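Local structure of DUF5012 domain-containing protein (5FQ8) at residues G[84-89]-G[122-127]; G[128-133]-G[154-159]. The protein is of unknown function, an uncharacterised, probably surface-located lipoprotein of Bacteroides thetaiotaomicron with an Ig-like domain and a C-terminal beta-sheet domain. All blocks are in the same frame, centred on the assembly; numbering follows the deposited sequence.

Contact 1: G[84-89]-G[122-127]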
ATOM      1  N   THR G  84       2.026 -44.741  46.008  1.00 49.15           N
ATOM      2  CA  THR G  84       1.329 -45.943  46.445  1.00 48.59           C
ATOM      3  C   THR G  84       2.322 -47.066  46.698  1.00 50.32           C
ATOM      4  O   THR G  84       3.109 -47.408  45.813  1.00 59.55           O
ATOM      5  CB  THR G  84       0.318 -46.385  45.396  1.00 48.46           C
ATOM      6  OG1 THR G  84      -0.497 -45.274  45.021  1.00 46.69           O
ATOM      7  CG2 THR G  84      -0.551 -47.478  45.957  1.00 54.24           C
ATOM      8  N   VAL G  85       2.271 -47.653  47.889  1.00 48.15           N
ATOM      9  CA  VAL G  85       3.200 -48.699  48.289  1.00 45.06           C
ATOM     10  C   VAL G  85       2.418 -49.981  48.510  1.00 46.31           C
ATOM     11  O   VAL G  85       1.426 -49.980  49.244  1.00 46.07           O
ATOM     12  CB  VAL G  85       3.975 -48.309  49.558  1.00 44.70           C
ATOM     13  CG1 VAL G  85       4.810 -49.463  50.035  1.00 46.18           C
ATOM     14  CG2 VAL G  85       4.848 -47.122  49.280  1.00 43.82           C
ATOM     15  N   TYR G  86       2.869 -51.068  47.883  1.00 47.85           N
ATOM     16  CA  TYR G  86       2.226 -52.371  47.962  1.00 65.41           C
ATOM     17  C   TYR G  86       3.113 -53.366  48.703  1.00 65.60           C
ATOM     18  O   TYR G  86       4.339 -53.340  48.583  1.00 75.93           O
ATOM     19  CB  TYR G  86       1.917 -52.920  46.569  1.00 50.52           C
ATOM     20  CG  TYR G  86       1.100 -52.016  45.678  1.00 49.56           C
ATOM     21  CD1 TYR G  86       1.711 -51.048  44.894  1.00 48.72           C
ATOM     22  CD2 TYR G  86      -0.277 -52.155  45.590  1.00 49.72           C
ATOM     23  CE1 TYR G  86       0.973 -50.230  44.062  1.00 48.10           C
ATOM     24  CE2 TYR G  86      -1.023 -51.342  44.761  1.00 49.16           C
ATOM     25  CZ  TYR G  86      -0.392 -50.381  44.001  1.00 48.10           C
ATOM     26  OH  TYR G  86      -1.124 -49.568  43.173  1.00 47.50           O
ATOM     27  N   VAL G  87       2.480 -54.267  49.451  1.00 77.60           N
ATOM     28  CA  VAL G  87       3.181 -55.212  50.314  1.00 76.65           C
ATOM     29  C   VAL G  87       2.803 -56.635  49.922  1.00 81.60           C
ATOM     30  O   VAL G  87       1.615 -56.950  49.785  1.00 86.11           O
ATOM     31  CB  VAL G  87       2.860 -54.954  51.797  1.00 71.91           C
ATOM     32  CG1 VAL G  87       3.770 -55.772  52.677  1.00 71.41           C
ATOM     33  CG2 VAL G  87       3.017 -53.499  52.110  1.00 68.82           C
ATOM     34  N   ALA G  88       3.808 -57.501  49.779  1.00 76.10           N
ATOM     35  CA  ALA G  88       3.587 -58.883  49.369  1.00 80.65           C
ATOM     36  C   ALA G  88       3.233 -59.756  50.569  1.00 79.74           C
ATOM     37  O   ALA G  88       3.025 -59.273  51.681  1.00 80.73           O
ATOM     38  CB  ALA G  88       4.812 -59.411  48.635  1.00 77.35           C
ATOM     39  N   ASP G  89       3.162 -61.067  50.353  1.00 81.26           N
ATOM     40  CA  ASP G  89       2.731 -62.004  51.377  1.00 76.73           C
ATOM     41  C   ASP G  89       3.860 -62.829  51.968  1.00 82.25           C
ATOM     42  O   ASP G  89       3.620 -63.544  52.951  1.00 84.62           O
ATOM     43  CB  ASP G  89       1.675 -62.956  50.796  1.00 79.04           C
ATOM     44  CG  ASP G  89       1.037 -63.847  51.850  1.00 77.87           C
ATOM     45  OD1 ASP G  89       0.066 -63.403  52.487  1.00 75.63           O
ATOM     46  OD2 ASP G  89       1.513 -64.985  52.036  1.00 80.06           O
ATOM     47  N   VAL G 122       0.674 -53.549  38.059  1.00 60.16           N
ATOM     48  CA  VAL G 122       1.110 -53.930  39.398  1.00 62.28           C
ATOM     49  C   VAL G 122       0.453 -55.245  39.787  1.00 64.28           C
ATOM     50  O   VAL G 122      -0.767 -55.395  39.656  1.00 65.95           O
ATOM     51  CB  VAL G 122       0.766 -52.840  40.432  1.00 60.41           C
ATOM     52  CG1 VAL G 122       1.313 -53.211  41.791  1.00 60.62           C
ATOM     53  CG2 VAL G 122       1.299 -51.497  39.987  1.00 63.45           C
ATOM     54  N   ILE G 123       1.255 -56.189  40.287  1.00 68.93           N
ATOM     55  CA  ILE G 123       0.782 -57.513  40.693  1.00 68.82           C
ATOM     56  C   ILE G 123       1.522 -57.933  41.959  1.00 63.71           C
ATOM     57  O   ILE G 123       2.746 -58.096  41.940  1.00 62.01           O
ATOM     58  CB  ILE G 123       0.987 -58.575  39.593  1.00 67.78           C
ATOM     59  CG1 ILE G 123       0.481 -58.086  38.236  1.00 69.29           C
ATOM     60  CG2 ILE G 123       0.263 -59.844  39.952  1.00 66.44           C
ATOM     61  CD1 ILE G 123       0.641 -59.079  37.137  1.00 68.30           C
ATOM     62  N   PHE G 124       0.790 -58.133  43.050  1.00 60.55           N
ATOM     63  CA  PHE G 124       1.382 -58.620  44.289  1.00 63.58           C
ATOM     64  C   PHE G 124       0.412 -59.588  44.945  1.00 66.79           C
ATOM     65  O   PHE G 124      -0.791 -59.560  44.683  1.00 62.00           O
ATOM     66  CB  PHE G 124       1.724 -57.472  45.259  1.00 59.80           C
ATOM     67  CG  PHE G 124       0.526 -56.896  45.980  1.00 58.79           C
ATOM     68  CD1 PHE G 124      -0.198 -55.855  45.425  1.00 55.97           C
ATOM     69  CD2 PHE G 124       0.134 -57.391  47.216  1.00 59.63           C
ATOM     70  CE1 PHE G 124      -1.290 -55.330  46.078  1.00 54.22           C
ATOM     71  CE2 PHE G 124      -0.961 -56.867  47.874  1.00 57.01           C
ATOM     72  CZ  PHE G 124      -1.675 -55.834  47.303  1.00 54.61           C
ATOM     73  N   GLN G 125       0.937 -60.439  45.820  1.00 71.56           N
ATOM     74  CA  GLN G 125       0.118 -61.449  46.480  1.00 70.58           C
ATOM     75  C   GLN G 125      -0.222 -61.018  47.898  1.00 69.82           C
ATOM     76  O   GLN G 125       0.663 -60.652  48.674  1.00 61.94           O
ATOM     77  CB  GLN G 125       0.811 -62.816  46.488  1.00 76.87           C
ATOM     78  CG  GLN G 125       2.206 -62.844  47.071  1.00 75.91           C
ATOM     79  CD  GLN G 125       2.586 -64.206  47.632  1.00 79.86           C
ATOM     80  OE1 GLN G 125       1.872 -65.193  47.457  1.00 83.02           O
ATOM     81  NE2 GLN G 125       3.716 -64.259  48.325  1.00 79.50           N
ATOM     82  N   MET G 126      -1.506 -61.072  48.229  1.00 70.77           N
ATOM     83  CA  MET G 126      -1.997 -60.745  49.559  1.00 73.68           C
ATOM     84  C   MET G 126      -2.297 -61.982  50.388  1.00 83.77           C
ATOM     85  O   MET G 126      -2.535 -61.858  51.594  1.00 87.57           O
ATOM     86  CB  MET G 126      -3.264 -59.893  49.451  1.00 77.79           C
ATOM     87  CG  MET G 126      -3.607 -59.503  48.022  1.00 80.57           C
ATOM     88  SD  MET G 126      -5.367 -59.276  47.728  1.00 82.44           S
ATOM     89  CE  MET G 126      -5.768 -58.060  48.974  1.00 85.47           C
ATOM     90  N   GLU G 127      -2.308 -63.154  49.760  1.00 93.07           N
ATOM     91  CA  GLU G 127      -2.569 -64.454  50.357  1.00 94.92           C
ATOM     92  C   GLU G 127      -1.795 -65.471  49.538  1.00 96.01           C
ATOM     93  O   GLU G 127      -1.637 -65.282  48.327  1.00105.12           O
ATOM     94  CB  GLU G 127      -4.070 -64.791  50.354  1.00102.80           C
ATOM     95  CG  GLU G 127      -4.897 -64.078  51.412  1.00105.81           C
ATOM     96  CD  GLU G 127      -4.811 -64.739  52.774  1.00104.83           C
ATOM     97  OE1 GLU G 127      -3.814 -65.441  53.047  1.00106.76           O
ATOM     98  OE2 GLU G 127      -5.754 -64.563  53.576  1.00102.01           O
TER
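Tyr-86 and Phe-124 bring the aromatic part of this contact together, side chain crossing side chain at about a right angle. Their ring planes are inclined at 45° with centroids 5.5 Å apart, an oblique pairing. Tyr-86 CB also lies off-centre over the Phe-124 ring, a CH-pi contact. A second, better centred one comes from Val-122, whose CG1 stands 3.8 Å from the centroid of the Tyr-86 ring, over its face. Val-122 holds CG1 anti to its backbone N (chi1 -176°), which turns that methyl to meet a tyrosine arriving from the opposite direction. Ile-64 and Val-26 of the Ig-like domain and Tyr-132 add to the packing around Tyr-86. With an alanine at Phe-124, Tyr-86 would probably lose the ring lying against its CB and CD2, and a gap would open beside the Val-87 carbonyl.

Polar atoms approach without pairing directly. The Gln-125 amide packs on Asp-89 CB, with NE2 3.5 Å from it, and Ala-88 CA makes a CA-H...O contact of 3.5 Å with Gln-125 O. Both polar ends turn to Thr-91 instead: Gln-125 NE2 is hydrogen-bonded to Thr-91 O and Asp-89 OD2 to Thr-91 OG1. Asp-89 OD1 lies 4.4 Å from Glu-127 OE1, a proximity of like charges that may be mildly unfavourable.

Strands 84-87 and 122-125, whose axes approach to 7.5 Å at 36°, belong to different sheets: this is a buried interdomain junction, where the last strand of the Ig-like domain runs out against the C-terminal domain's sheet.

Contact 2: G[128-133]-G[154-159]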
ATOM      1  N   PRO G 128      -1.321 -66.570  50.151  1.00100.15           N
ATOM      2  CA  PRO G 128      -0.321 -67.408  49.480  1.00 94.99           C
ATOM      3  C   PRO G 128      -0.761 -67.878  48.109  1.00101.26           C
ATOM      4  O   PRO G 128       0.068 -68.274  47.287  1.00107.77           O
ATOM      5  CB  PRO G 128      -0.151 -68.586  50.442  1.00 95.12           C
ATOM      6  CG  PRO G 128      -0.609 -68.062  51.757  1.00 97.62           C
ATOM      7  CD  PRO G 128      -1.739 -67.153  51.434  1.00101.09           C
ATOM      8  N   GLY G 129      -2.061 -67.817  47.849  1.00 97.88           N
ATOM      9  CA  GLY G 129      -2.569 -68.190  46.547  1.00 93.12           C
ATOM     10  C   GLY G 129      -3.127 -67.029  45.752  1.00 88.57           C
ATOM     11  O   GLY G 129      -3.109 -67.055  44.521  1.00 92.36           O
ATOM     12  N   ILE G 130      -3.612 -66.002  46.438  1.00 86.08           N
ATOM     13  CA  ILE G 130      -4.382 -64.932  45.814  1.00 75.82           C
ATOM     14  C   ILE G 130      -3.476 -63.736  45.554  1.00 73.95           C
ATOM     15  O   ILE G 130      -2.686 -63.339  46.416  1.00 72.83           O
ATOM     16  CB  ILE G 130      -5.586 -64.542  46.695  1.00 80.04           C
ATOM     17  CG1 ILE G 130      -6.520 -65.739  46.886  1.00 75.23           C
ATOM     18  CG2 ILE G 130      -6.343 -63.384  46.081  1.00 70.54           C
ATOM     19  CD1 ILE G 130      -6.233 -66.572  48.114  1.00 76.34           C
ATOM     20  N   PHE G 131      -3.589 -63.158  44.362  1.00 73.67           N
ATOM     21  CA  PHE G 131      -2.779 -62.019  43.956  1.00 71.16           C
ATOM     22  C   PHE G 131      -3.671 -60.845  43.582  1.00 69.25           C
ATOM     23  O   PHE G 131      -4.741 -61.029  43.000  1.00 75.01           O
ATOM     24  CB  PHE G 131      -1.896 -62.361  42.765  1.00 68.89           C
ATOM     25  CG  PHE G 131      -0.821 -63.360  43.063  1.00 74.58           C
ATOM     26  CD1 PHE G 131      -1.129 -64.670  43.372  1.00 74.11           C
ATOM     27  CD2 PHE G 131       0.508 -62.982  43.022  1.00 74.87           C
ATOM     28  CE1 PHE G 131      -0.132 -65.582  43.646  1.00 80.19           C
ATOM     29  CE2 PHE G 131       1.508 -63.888  43.289  1.00 77.17           C
ATOM     30  CZ  PHE G 131       1.190 -65.191  43.602  1.00 81.02           C
ATOM     31  N   TYR G 132      -3.220 -59.634  43.901  1.00 74.33           N
ATOM     32  CA  TYR G 132      -3.928 -58.420  43.517  1.00 71.49           C
ATOM     33  C   TYR G 132      -3.357 -57.883  42.215  1.00 69.86           C
ATOM     34  O   TYR G 132      -2.137 -57.794  42.058  1.00 67.85           O
ATOM     35  CB  TYR G 132      -3.818 -57.352  44.603  1.00 72.17           C
ATOM     36  CG  TYR G 132      -4.349 -55.995  44.186  1.00 72.60           C
ATOM     37  CD1 TYR G 132      -5.686 -55.672  44.368  1.00 72.96           C
ATOM     38  CD2 TYR G 132      -3.512 -55.033  43.622  1.00 71.60           C
ATOM     39  CE1 TYR G 132      -6.176 -54.438  43.999  1.00 74.25           C
ATOM     40  CE2 TYR G 132      -3.994 -53.796  43.247  1.00 71.25           C
ATOM     41  CZ  TYR G 132      -5.327 -53.506  43.440  1.00 70.97           C
ATOM     42  OH  TYR G 132      -5.817 -52.276  43.074  1.00 71.36           O
ATOM     43  N   ILE G 133      -4.240 -57.508  41.295  1.00 79.02           N
ATOM     44  CA  ILE G 133      -3.859 -57.015  39.977  1.00 78.16           C
ATOM     45  C   ILE G 133      -4.489 -55.647  39.784  1.00 77.12           C
ATOM     46  O   ILE G 133      -5.693 -55.477  40.002  1.00 77.82           O
ATOM     47  CB  ILE G 133      -4.287 -57.987  38.861  1.00 81.73           C
ATOM     48  CG1 ILE G 133      -4.116 -57.346  37.487  1.00 81.90           C
ATOM     49  CG2 ILE G 133      -5.716 -58.441  39.059  1.00 83.25           C
ATOM     50  CD1 ILE G 133      -2.720 -57.428  36.948  1.00 79.49           C
ATOM     51  N   VAL G 154      -9.427 -53.540  38.138  1.00 76.37           N
ATOM     52  CA  VAL G 154      -8.819 -54.134  39.321  1.00 78.77           C
ATOM     53  C   VAL G 154      -9.448 -55.495  39.574  1.00 84.74           C
ATOM     54  O   VAL G 154     -10.441 -55.852  38.935  1.00 86.75           O
ATOM     55  CB  VAL G 154      -8.975 -53.213  40.544  1.00 76.26           C
ATOM     56  CG1 VAL G 154      -8.400 -51.850  40.243  1.00 75.86           C
ATOM     57  CG2 VAL G 154     -10.431 -53.092  40.929  1.00 80.00           C
ATOM     58  N   GLY G 155      -8.875 -56.262  40.489  1.00 84.61           N
ATOM     59  CA  GLY G 155      -9.448 -57.540  40.855  1.00 81.76           C
ATOM     60  C   GLY G 155      -8.421 -58.417  41.540  1.00 79.10           C
ATOM     61  O   GLY G 155      -7.304 -57.992  41.820  1.00 77.46           O
ATOM     62  N   LYS G 156      -8.835 -59.655  41.812  1.00 83.36           N
ATOM     63  CA  LYS G 156      -7.972 -60.655  42.425  1.00 83.08           C
ATOM     64  C   LYS G 156      -7.974 -61.924  41.582  1.00 82.16           C
ATOM     65  O   LYS G 156      -8.906 -62.184  40.816  1.00 85.83           O
ATOM     66  CB  LYS G 156      -8.413 -60.986  43.859  1.00 82.43           C
ATOM     67  CG  LYS G 156      -8.814 -59.778  44.684  1.00 72.66           C
ATOM     68  CD  LYS G 156      -8.833 -60.081  46.177  1.00 75.64           C
ATOM     69  CE  LYS G 156      -9.582 -58.999  46.943  1.00 75.57           C
ATOM     70  NZ  LYS G 156      -8.961 -58.647  48.253  1.00 77.56           N
ATOM     71  N   PHE G 157      -6.910 -62.716  41.725  1.00 81.68           N
ATOM     72  CA  PHE G 157      -6.837 -64.020  41.079  1.00 91.92           C
ATOM     73  C   PHE G 157      -5.984 -64.959  41.925  1.00 85.65           C
ATOM     74  O   PHE G 157      -5.091 -64.517  42.651  1.00 79.17           O
ATOM     75  CB  PHE G 157      -6.303 -63.913  39.642  1.00 76.66           C
ATOM     76  CG  PHE G 157      -4.943 -63.273  39.517  1.00 85.48           C
ATOM     77  CD1 PHE G 157      -3.797 -63.970  39.842  1.00 85.68           C
ATOM     78  CD2 PHE G 157      -4.813 -61.985  39.034  1.00 80.54           C
ATOM     79  CE1 PHE G 157      -2.552 -63.411  39.696  1.00 80.20           C
ATOM     80  CE2 PHE G 157      -3.566 -61.407  38.899  1.00 79.76           C
ATOM     81  CZ  PHE G 157      -2.434 -62.121  39.234  1.00 83.98           C
ATOM     82  N   GLU G 158      -6.269 -66.264  41.826  1.00 87.94           N
ATOM     83  CA  GLU G 158      -5.681 -67.294  42.693  1.00 84.53           C
ATOM     84  C   GLU G 158      -4.888 -68.299  41.861  1.00 96.16           C
ATOM     85  O   GLU G 158      -5.476 -69.130  41.163  1.00103.27           O
ATOM     86  CB  GLU G 158      -6.761 -68.013  43.496  1.00 86.35           C
ATOM     87  CG  GLU G 158      -6.225 -69.053  44.462  1.00 85.20           C
ATOM     88  CD  GLU G 158      -7.300 -69.984  44.983  1.00 92.95           C
ATOM     89  OE1 GLU G 158      -8.418 -69.508  45.277  1.00 86.16           O
ATOM     90  OE2 GLU G 158      -7.025 -71.195  45.092  1.00 89.37           O
ATOM     91  N   LEU G 159      -3.559 -68.242  41.962  1.00 92.11           N
ATOM     92  CA  LEU G 159      -2.680 -69.052  41.122  1.00 95.69           C
ATOM     93  C   LEU G 159      -2.859 -70.540  41.391  1.00 94.59           C
ATOM     94  O   LEU G 159      -2.696 -70.999  42.525  1.00 88.73           O
ATOM     95  CB  LEU G 159      -1.228 -68.646  41.362  1.00 83.79           C
ATOM     96  CG  LEU G 159      -0.149 -69.359  40.556  1.00 86.21           C
ATOM     97  CD1 LEU G 159      -0.233 -68.955  39.108  1.00 87.00           C
ATOM     98  CD2 LEU G 159       1.206 -69.016  41.119  1.00 84.66           C
TER
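Segments 128-133 and 154-159 pair as neighbouring antiparallel strands, their axes 4.5 Å apart and their directions at 148°, with Phe-131 and Phe-157 forming one hydrogen-bonded pair and Ile-133 and Gly-155 the next. They are adjacent strands of the C-terminal domain's antiparallel sheet, flanked by strands 120-125 and 165-171. Phe-131 and Phe-157 exchange two backbone bonds, the shorter from Phe-131 N to Phe-157 O at 2.7 Å. Ile-133 N donates to Gly-155 O in a straight bond (171° at the hydrogen), whereas the return bond from Gly-155 N to Ile-133 O is weak. Gly-129 O receives Leu-159 N at 2.9 Å, extending the pairing past the end of strand 130-133. At the backbone angles of Gly-155 any side chain would collide with the carbonyl O of Val-154, so glycine is required.

One side of the sheet is apolar and buried. The phenylalanine rings there are almost parallel, yet slid so far apart that they barely overlap. Phe-157 instead leans across the neighbouring strand: CG sits between its own backbone N and carbonyl carbon (chi1 57°), carrying the ring beneath Phe-131 O, which lies over its face. Phe-131 CB packs against Phe-157 CE1, while Ile-133 CB meets the ring edge 3.5 Å from Phe-157 CE2. Ile-123 of strand 120-125 and Ile-165 of strand 165-171 also pack on Phe-157.

Ile-130, Tyr-132, Lys-156 and Glu-158 occupy the other side. Ile-130 divides its branches between two neighbours, CG1 lying 4.1 Å from Glu-158 CB and CG2 3.9 Å from Lys-156 CB.

Contact 1 and contact 2, with centres about 9 Å apart, are joined by the turn in which strand 120-125 passes into strand 130-133. These neighbouring strands are probably bonded between Phe-124 O and Tyr-132 N, 2.6 Å apart. On the side of the sheet bearing Phe-124, its ring also meets that of Tyr-132, while Met-126 CE packs 3.3 Å from Lys-156 NZ. The opposite side carries on the packing of contact 2: Ile-123 CG1 lies 3.5 Å from Ile-133 CD1, and the aliphatic CB of Gln-125 lies 3.4 Å from Phe-131 CE2. Thus the sheet to which contact 2 belongs meets the Ig-like domain through the side carrying Val-122 and Phe-124.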